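Uncharacterized protein (Legionella pneumophila subsp. pneumophila, PDB 4HFV) is of unknown biochemical function but is probably an effector that Legionella delivers into host cells through the Dot/Icm type IV secretion system. Local coordinates at residues A[18-21]-A[22-26]; A[61-65]-A[66-70]; A[78-81]-A[82-86]. All coordinates share one frame; numbering follows the deposited sequence. Where two conformers were deposited one is given.

Interaction 1: A[18-21]-A[22-26]; sequences ESII and TLIKS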
loop_
_atom_site.group_PDB
_atom_site.type_symbol
_atom_site.label_atom_id
_atom_site.label_comp_id
_atom_site.label_asym_id
_atom_site.label_seq_id
_atom_site.Cartn_x
_atom_site.Cartn_y
_atom_site.Cartn_z
ATOM N N GLU A 18 -5.500 32.410 -6.161
ATOM C CA GLU A 18 -5.355 33.480 -7.153
ATOM C C GLU A 18 -5.652 32.924 -8.555
ATOM O O GLU A 18 -6.360 33.590 -9.353
ATOM C CB GLU A 18 -3.991 34.147 -7.131
ATOM C CG GLU A 18 -3.894 35.392 -8.111
ATOM C CD GLU A 18 -5.090 36.389 -8.044
ATOM O OE1 GLU A 18 -5.555 36.732 -6.932
ATOM O OE2 GLU A 18 -5.570 36.838 -9.122
ATOM N N SER A 19 -5.153 31.727 -8.851
ATOM C CA SER A 19 -5.380 31.140 -10.166
ATOM C C SER A 19 -6.864 30.806 -10.389
ATOM O O SER A 19 -7.370 30.858 -11.515
ATOM C CB SER A 19 -4.472 29.924 -10.373
ATOM O OG SER A 19 -3.104 30.319 -10.287
ATOM N N ILE A 20 -7.573 30.490 -9.321
ATOM C CA ILE A 20 -8.993 30.158 -9.450
ATOM C C ILE A 20 -9.766 31.429 -9.793
ATOM O O ILE A 20 -10.618 31.454 -10.702
ATOM C CB ILE A 20 -9.511 29.507 -8.194
ATOM C CG1 ILE A 20 -8.956 28.079 -8.097
ATOM C CG2 ILE A 20 -11.057 29.503 -8.164
ATOM C CD1 ILE A 20 -9.179 27.420 -6.733
ATOM N N ILE A 21 -9.469 32.496 -9.062
ATOM C CA ILE A 21 -10.034 33.824 -9.375
ATOM C C ILE A 21 -9.785 34.219 -10.844
ATOM O O ILE A 21 -10.655 34.781 -11.520
ATOM C CB ILE A 21 -9.437 34.842 -8.399
ATOM C CG1 ILE A 21 -10.068 34.612 -6.992
ATOM C CG2 ILE A 21 -9.628 36.262 -8.891
ATOM C CD1 ILE A 21 -9.369 35.324 -5.905
ATOM N N THR A 22 -8.587 33.945 -11.337
ATOM C CA THR A 22 -8.237 34.344 -12.695
ATOM C C THR A 22 -9.062 33.501 -13.677
ATOM O O THR A 22 -9.605 34.018 -14.635
ATOM C CB THR A 22 -6.710 34.150 -12.927
ATOM O OG1 THR A 22 -6.016 35.113 -12.117
ATOM C CG2 THR A 22 -6.345 34.354 -14.433
ATOM N N LEU A 23 -9.167 32.199 -13.393
ATOM C CA LEU A 23 -9.980 31.268 -14.198
ATOM C C LEU A 23 -11.433 31.745 -14.272
ATOM O O LEU A 23 -12.043 31.765 -15.333
ATOM C CB LEU A 23 -9.924 29.826 -13.594
ATOM C CG LEU A 23 -10.512 28.715 -14.499
ATOM C CD1 LEU A 23 -9.709 28.614 -15.843
ATOM C CD2 LEU A 23 -10.547 27.365 -13.787
ATOM N N ILE A 24 -11.993 32.126 -13.139
ATOM C CA ILE A 24 -13.350 32.626 -13.085
ATOM C C ILE A 24 -13.499 33.886 -13.968
ATOM O O ILE A 24 -14.434 34.007 -14.773
ATOM C CB ILE A 24 -13.754 32.937 -11.614
ATOM C CG1 ILE A 24 -13.998 31.630 -10.824
ATOM C CG2 ILE A 24 -15.021 33.786 -11.550
ATOM C CD1 ILE A 24 -13.911 31.818 -9.305
ATOM N N LYS A 25 -12.558 34.815 -13.805
ATOM C CA LYS A 25 -12.588 36.069 -14.507
ATOM C C LYS A 25 -12.330 35.903 -16.006
ATOM O O LYS A 25 -12.799 36.739 -16.766
ATOM C CB LYS A 25 -11.626 37.074 -13.856
ATOM C CG LYS A 25 -12.221 37.739 -12.613
ATOM C CD LYS A 25 -11.153 38.487 -11.800
ATOM C CE LYS A 25 -11.762 39.304 -10.637
ATOM N NZ LYS A 25 -10.701 40.109 -9.959
ATOM N N SER A 26 -11.620 34.842 -16.420
ATOM C CA SER A 26 -11.391 34.590 -17.852
ATOM C C SER A 26 -12.704 34.268 -18.557
ATOM O O SER A 26 -12.806 34.452 -19.750
ATOM C CB SER A 26 -10.352 33.477 -18.128
ATOM O OG SER A 26 -10.853 32.192 -17.782
#

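Interaction 2: A[61-65]-A[66-70]; sequences ELLDN and SSKEP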
loop_
_atom_site.group_PDB
_atom_site.type_symbol
_atom_site.label_atom_id
_atom_site.label_comp_id
_atom_site.label_asym_id
_atom_site.label_seq_id
_atom_site.Cartn_x
_atom_site.Cartn_y
_atom_site.Cartn_z
ATOM N N GLU A 61 -10.118 24.328 2.722
ATOM C CA GLU A 61 -10.995 24.548 3.894
ATOM C C GLU A 61 -10.732 23.490 5.000
ATOM O O GLU A 61 -10.707 23.783 6.212
ATOM C CB GLU A 61 -12.460 24.465 3.424
ATOM C CG GLU A 61 -13.544 24.738 4.496
ATOM C CD GLU A 61 -14.955 24.284 4.056
ATOM O OE1 GLU A 61 -15.171 24.029 2.855
ATOM O OE2 GLU A 61 -15.861 24.167 4.909
ATOM N N LEU A 62 -10.556 22.245 4.600
ATOM C CA LEU A 62 -10.429 21.169 5.590
ATOM C C LEU A 62 -9.054 21.249 6.269
ATOM O O LEU A 62 -8.930 21.128 7.493
ATOM C CB LEU A 62 -10.669 19.789 4.952
ATOM C CG LEU A 62 -12.120 19.475 4.503
ATOM C CD1 LEU A 62 -12.187 18.204 3.638
ATOM C CD2 LEU A 62 -13.058 19.378 5.681
ATOM N N LEU A 63 -8.018 21.469 5.476
ATOM C CA LEU A 63 -6.689 21.651 6.055
ATOM C C LEU A 63 -6.650 22.855 6.994
ATOM O O LEU A 63 -6.069 22.778 8.077
ATOM C CB LEU A 63 -5.636 21.751 4.946
ATOM C CG LEU A 63 -5.466 20.463 4.140
ATOM C CD1 LEU A 63 -4.683 20.653 2.903
ATOM C CD2 LEU A 63 -4.809 19.322 5.007
ATOM N N ASP A 64 -7.286 23.958 6.583
ATOM C CA ASP A 64 -7.361 25.156 7.406
ATOM C C ASP A 64 -7.992 24.834 8.764
ATOM O O ASP A 64 -7.552 25.337 9.772
ATOM C CB ASP A 64 -8.205 26.233 6.739
ATOM C CG ASP A 64 -7.472 26.962 5.608
ATOM O OD1 ASP A 64 -6.295 26.652 5.340
ATOM O OD2 ASP A 64 -8.093 27.867 4.981
ATOM N N ASN A 65 -9.011 23.978 8.767
ATOM C CA ASN A 65 -9.698 23.560 9.998
ATOM C C ASN A 65 -9.002 22.406 10.712
ATOM O O ASN A 65 -9.494 21.925 11.744
ATOM C CB ASN A 65 -11.106 23.064 9.687
ATOM C CG ASN A 65 -12.023 24.132 9.136
ATOM O OD1 ASN A 65 -11.768 25.329 9.247
ATOM N ND2 ASN A 65 -13.132 23.687 8.548
ATOM N N SER A 66 -7.904 21.901 10.159
ATOM C CA SER A 66 -7.273 20.730 10.762
ATOM C C SER A 66 -6.290 21.118 11.862
ATOM O O SER A 66 -5.975 22.291 12.041
ATOM C CB SER A 66 -6.591 19.875 9.721
ATOM O OG SER A 66 -5.354 20.413 9.334
ATOM N N SER A 67 -5.842 20.111 12.606
ATOM C CA SER A 67 -4.806 20.279 13.613
ATOM C C SER A 67 -3.433 19.887 13.055
ATOM O O SER A 67 -2.469 19.714 13.810
ATOM C CB SER A 67 -5.134 19.379 14.818
ATOM O OG SER A 67 -5.303 18.015 14.412
ATOM N N LYS A 68 -3.355 19.718 11.736
ATOM C CA LYS A 68 -2.120 19.251 11.104
ATOM C C LYS A 68 -0.993 20.282 11.233
ATOM O O LYS A 68 -1.241 21.490 11.292
ATOM C CB LYS A 68 -2.357 18.908 9.635
ATOM C CG LYS A 68 -3.110 17.594 9.374
ATOM C CD LYS A 68 -3.228 17.314 7.864
ATOM C CE LYS A 68 -3.786 15.916 7.587
ATOM N NZ LYS A 68 -5.195 15.788 8.089
ATOM N N GLU A 69 0.242 19.787 11.302
ATOM C CA GLU A 69 1.430 20.638 11.283
ATOM C C GLU A 69 1.709 21.194 9.878
ATOM O O GLU A 69 1.327 20.607 8.872
ATOM C CB GLU A 69 2.643 19.857 11.782
ATOM C CG GLU A 69 2.549 19.481 13.280
ATOM C CD GLU A 69 2.512 20.713 14.191
ATOM O OE1 GLU A 69 1.541 20.852 14.974
ATOM O OE2 GLU A 69 3.455 21.545 14.114
ATOM N N PRO A 70 2.394 22.341 9.806
ATOM C CA PRO A 70 2.485 22.992 8.490
ATOM C C PRO A 70 3.004 22.107 7.361
ATOM O O PRO A 70 2.573 22.242 6.202
ATOM C CB PRO A 70 3.475 24.137 8.743
ATOM C CG PRO A 70 3.363 24.427 10.253
ATOM C CD PRO A 70 3.138 23.062 10.852
HETATM O O HOH W 1 -6.869 24.498 12.594
#

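Interaction 3: A[78-81]-A[82-86]; sequences NALA and YYIRD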
loop_
_atom_site.group_PDB
_atom_site.type_symbol
_atom_site.label_atom_id
_atom_site.label_comp_id
_atom_site.label_asym_id
_atom_site.label_seq_id
_atom_site.Cartn_x
_atom_site.Cartn_y
_atom_site.Cartn_z
ATOM N N ASN A 78 0.234 20.287 -1.880
ATOM C CA ASN A 78 1.133 20.080 -3.012
ATOM C C ASN A 78 0.734 18.843 -3.800
ATOM O O ASN A 78 0.669 18.875 -5.023
ATOM C CB ASN A 78 2.585 19.918 -2.550
ATOM C CG ASN A 78 3.275 21.247 -2.259
ATOM O OD1 ASN A 78 4.087 21.712 -3.049
ATOM N ND2 ASN A 78 3.007 21.823 -1.109
ATOM N N ALA A 79 0.501 17.733 -3.089
ATOM C CA ALA A 79 0.087 16.503 -3.737
ATOM C C ALA A 79 -1.172 16.703 -4.595
ATOM O O ALA A 79 -1.232 16.249 -5.728
ATOM C CB ALA A 79 -0.145 15.335 -2.690
ATOM N N LEU A 80 -2.205 17.320 -4.049
ATOM C CA LEU A 80 -3.420 17.502 -4.833
ATOM C C LEU A 80 -3.186 18.403 -6.048
ATOM O O LEU A 80 -3.751 18.150 -7.111
ATOM C CB LEU A 80 -4.512 18.132 -3.989
ATOM C CG LEU A 80 -5.851 18.339 -4.674
ATOM C CD1 LEU A 80 -6.404 17.036 -5.219
ATOM C CD2 LEU A 80 -6.785 18.953 -3.647
ATOM N N ALA A 81 -2.396 19.465 -5.887
ATOM C CA ALA A 81 -2.155 20.354 -7.019
ATOM C C ALA A 81 -1.418 19.565 -8.079
ATOM O O ALA A 81 -1.767 19.638 -9.261
ATOM C CB ALA A 81 -1.352 21.604 -6.624
ATOM N N TYR A 82 -0.397 18.815 -7.653
ATOM C CA TYR A 82 0.377 18.016 -8.597
ATOM C C TYR A 82 -0.506 17.007 -9.306
ATOM O O TYR A 82 -0.434 16.868 -10.511
ATOM C CB TYR A 82 1.530 17.300 -7.896
ATOM C CG TYR A 82 2.485 16.697 -8.892
ATOM C CD1 TYR A 82 2.244 15.441 -9.401
ATOM C CD2 TYR A 82 3.589 17.418 -9.379
ATOM C CE1 TYR A 82 3.093 14.869 -10.324
ATOM C CE2 TYR A 82 4.440 16.863 -10.311
ATOM C CZ TYR A 82 4.177 15.582 -10.779
ATOM O OH TYR A 82 4.988 14.968 -11.695
ATOM N N TYR A 83 -1.359 16.323 -8.546
ATOM C CA TYR A 83 -2.287 15.336 -9.106
ATOM C C TYR A 83 -3.256 15.949 -10.125
ATOM O O TYR A 83 -3.495 15.407 -11.210
ATOM C CB TYR A 83 -3.043 14.666 -7.931
ATOM C CG TYR A 83 -3.996 13.535 -8.294
ATOM C CD1 TYR A 83 -3.598 12.460 -9.073
ATOM C CD2 TYR A 83 -5.298 13.529 -7.794
ATOM C CE1 TYR A 83 -4.491 11.418 -9.346
ATOM C CE2 TYR A 83 -6.183 12.528 -8.068
ATOM C CZ TYR A 83 -5.797 11.480 -8.842
ATOM O OH TYR A 83 -6.732 10.503 -9.109
ATOM N N ILE A 84 -3.857 17.072 -9.774
ATOM C CA ILE A 84 -4.790 17.683 -10.710
ATOM C C ILE A 84 -4.061 18.178 -11.943
ATOM O O ILE A 84 -4.565 18.038 -13.054
ATOM C CB ILE A 84 -5.587 18.827 -10.071
ATOM C CG1 ILE A 84 -6.679 18.224 -9.179
ATOM C CG2 ILE A 84 -6.185 19.707 -11.171
ATOM C CD1 ILE A 84 -7.241 19.188 -8.203
ATOM N N ARG A 85 -2.867 18.751 -11.765
ATOM C CA ARG A 85 -2.014 19.110 -12.918
ATOM C C ARG A 85 -1.805 17.896 -13.853
ATOM O O ARG A 85 -1.954 17.982 -15.075
ATOM C CB ARG A 85 -0.646 19.617 -12.424
ATOM C CG ARG A 85 0.364 20.037 -13.516
ATOM C CD ARG A 85 1.572 20.753 -12.905
ATOM N NE ARG A 85 2.628 21.087 -13.873
ATOM C CZ ARG A 85 3.556 20.233 -14.294
ATOM N NH1 ARG A 85 3.557 19.006 -13.835
ATOM N NH2 ARG A 85 4.514 20.611 -15.142
ATOM N N ASP A 86 -1.467 16.741 -13.285
ATOM C CA ASP A 86 -1.237 15.565 -14.102
ATOM C C ASP A 86 -2.518 15.106 -14.834
ATOM O O ASP A 86 -2.499 14.663 -15.991
ATOM C CB ASP A 86 -0.726 14.450 -13.200
ATOM C CG ASP A 86 -0.229 13.257 -13.990
ATOM O OD1 ASP A 86 0.755 13.420 -14.709
ATOM O OD2 ASP A 86 -0.826 12.165 -13.879
#

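Interaction 1: A[18-21]-A[22-26]
Four successive i to i+4 bonds mark 18-25 as regular alpha helix, in the second half of helix 9-27. T22 N donates to E18 O at 3.0 Å, L23 N to S19 O, I24 N to I20 O and K25 N to I21 O. In the third of these, I24 N lies nearly in line with the I20 carbonyl, at 2.9 Å from I20 O.

Two aliphatic pairs sit on this frame. I20 CG2 meets I24 CD1 at 3.8 Å, the two side chains crossing at an angle. I24 CG1 stands beside its own backbone N (chi1 -74°), which carries CD1 back over the preceding turn toward I20. The K25 chain instead runs alongside I21 in the same direction. It is extended beyond CG, and its CD passes I21 CG2 at 4.0 Å. On the exposed side, E18 OE2 lies 3.5 Å from T22 OG1. T22 OG1 is also 3.2 Å from E18 O. S26 OG donates to L23 O at 2.8 Å, a side-chain to backbone bond three residues apart.

I20 is buried against V53 and L57 of helix 49-64 and F102 of helix 101-109. L23 reaches R49 at the start of helix 49-64, while I24 packs on the loop residues A31 and S41.

Interaction 2: A[61-65]-A[66-70]
S66 and L63 meet where helix 49-64 ends, and both donors of S66, its N and its OG, use one oxygen. S66 OG donates to L63 O at 2.8 Å, in the carbonyl plane and on a lone pair. S66 N donates to the same oxygen at 2.9 Å, but from above that plane, 69° out of it. L63 O is thus gripped by two donors from different directions. The S66 hydroxyl sits between its backbone N and carbonyl carbon (chi1 78°), folded back toward the helix end.

The same OG accepts from K68 N at 3.2 Å, with an N-H...O angle of 159°. This closes an ST turn. The hydroxyl therefore joins the last helical turn to the start of the loop.

Beside these hydrogen bonds, L63 and K68 slant across each other. K68 CD touches L63 CD2 at 3.8 Å in the conformer given. In that conformer the lysine chain bends only at its last torsion, beyond CD. A water donates to D64 O at 3.0 Å.

The buried L63 packs on F133 of helix 120-136 and V76 of helix 70-90. The D64 carboxylate turns to helix 9-27, with a salt bridge to K13 and a hydrogen bond to Y9. The loop then leads to E69, the N-cap of helix 70-90.

Interaction 3: A[78-81]-A[82-86]
The Y83 ring meets L80 at its edge: L80 CD1 lies near the ring plane, 4.5 Å from Y83 CD2. This is a loose edge contact with no stacking. The Y83 side chain also touches E167, L168 and R171 of helix 161-188, and its OH is hydrogen-bonded to D164. It lies about 9 Å from the side chain of S169, which binds succinate in another structure of this protein; none is bound to this chain here. The Y82 ring leads away from 78-81; of its side chain CB comes nearest, 3.4 Å from N78 O. The side chain touches L123 and Y127 of helix 120-136 and P118.

The closer apolar contact is between L80 and I84, one turn apart, whose chains run at a slant to each other. L80 CD1 touches I84 CD1 at 3.8 Å. A chi1 of -178° holds L80 CG and CD1 out to the side, and I84 CD1 reaches back along the helix to meet them.

Beneath these side chains the backbone is regular alpha helix. Y82 N bonds to N78 O at 2.8 Å, Y83 N to A79 O, I84 N to L80 O and R85 N to A81 O.

This buried turn belongs to helix 70-90, near the centre of the chain. L80 and I84 face L56 of helix 49-64. A79 packs on M126 and L130 of helix 120-136, and R85 bonds to T107 of helix 101-109.

How the interactions relate
Interaction 3 is buried near the centre of the chain, interaction 1 is partly buried, and interaction 2 lies at the surface. Interactions 1 and 3 are both continuous helix with an aliphatic pair four residues apart, but interaction 1 also has an exposed polar side. Interaction 2 is a helix end, where a serine hydroxyl joins the backbone N in bonding to a last-turn carbonyl. None touches another; the closest, interactions 2 and 3, have nearest atoms about 7 Å apart. Helix 49-64 ties them together: it carries the first part of interaction 2 and packs on I20 and L23 of interaction 1 and on L80 and I84 of interaction 3. The loop of interaction 2 leads into helix 70-90, which carries interaction 3.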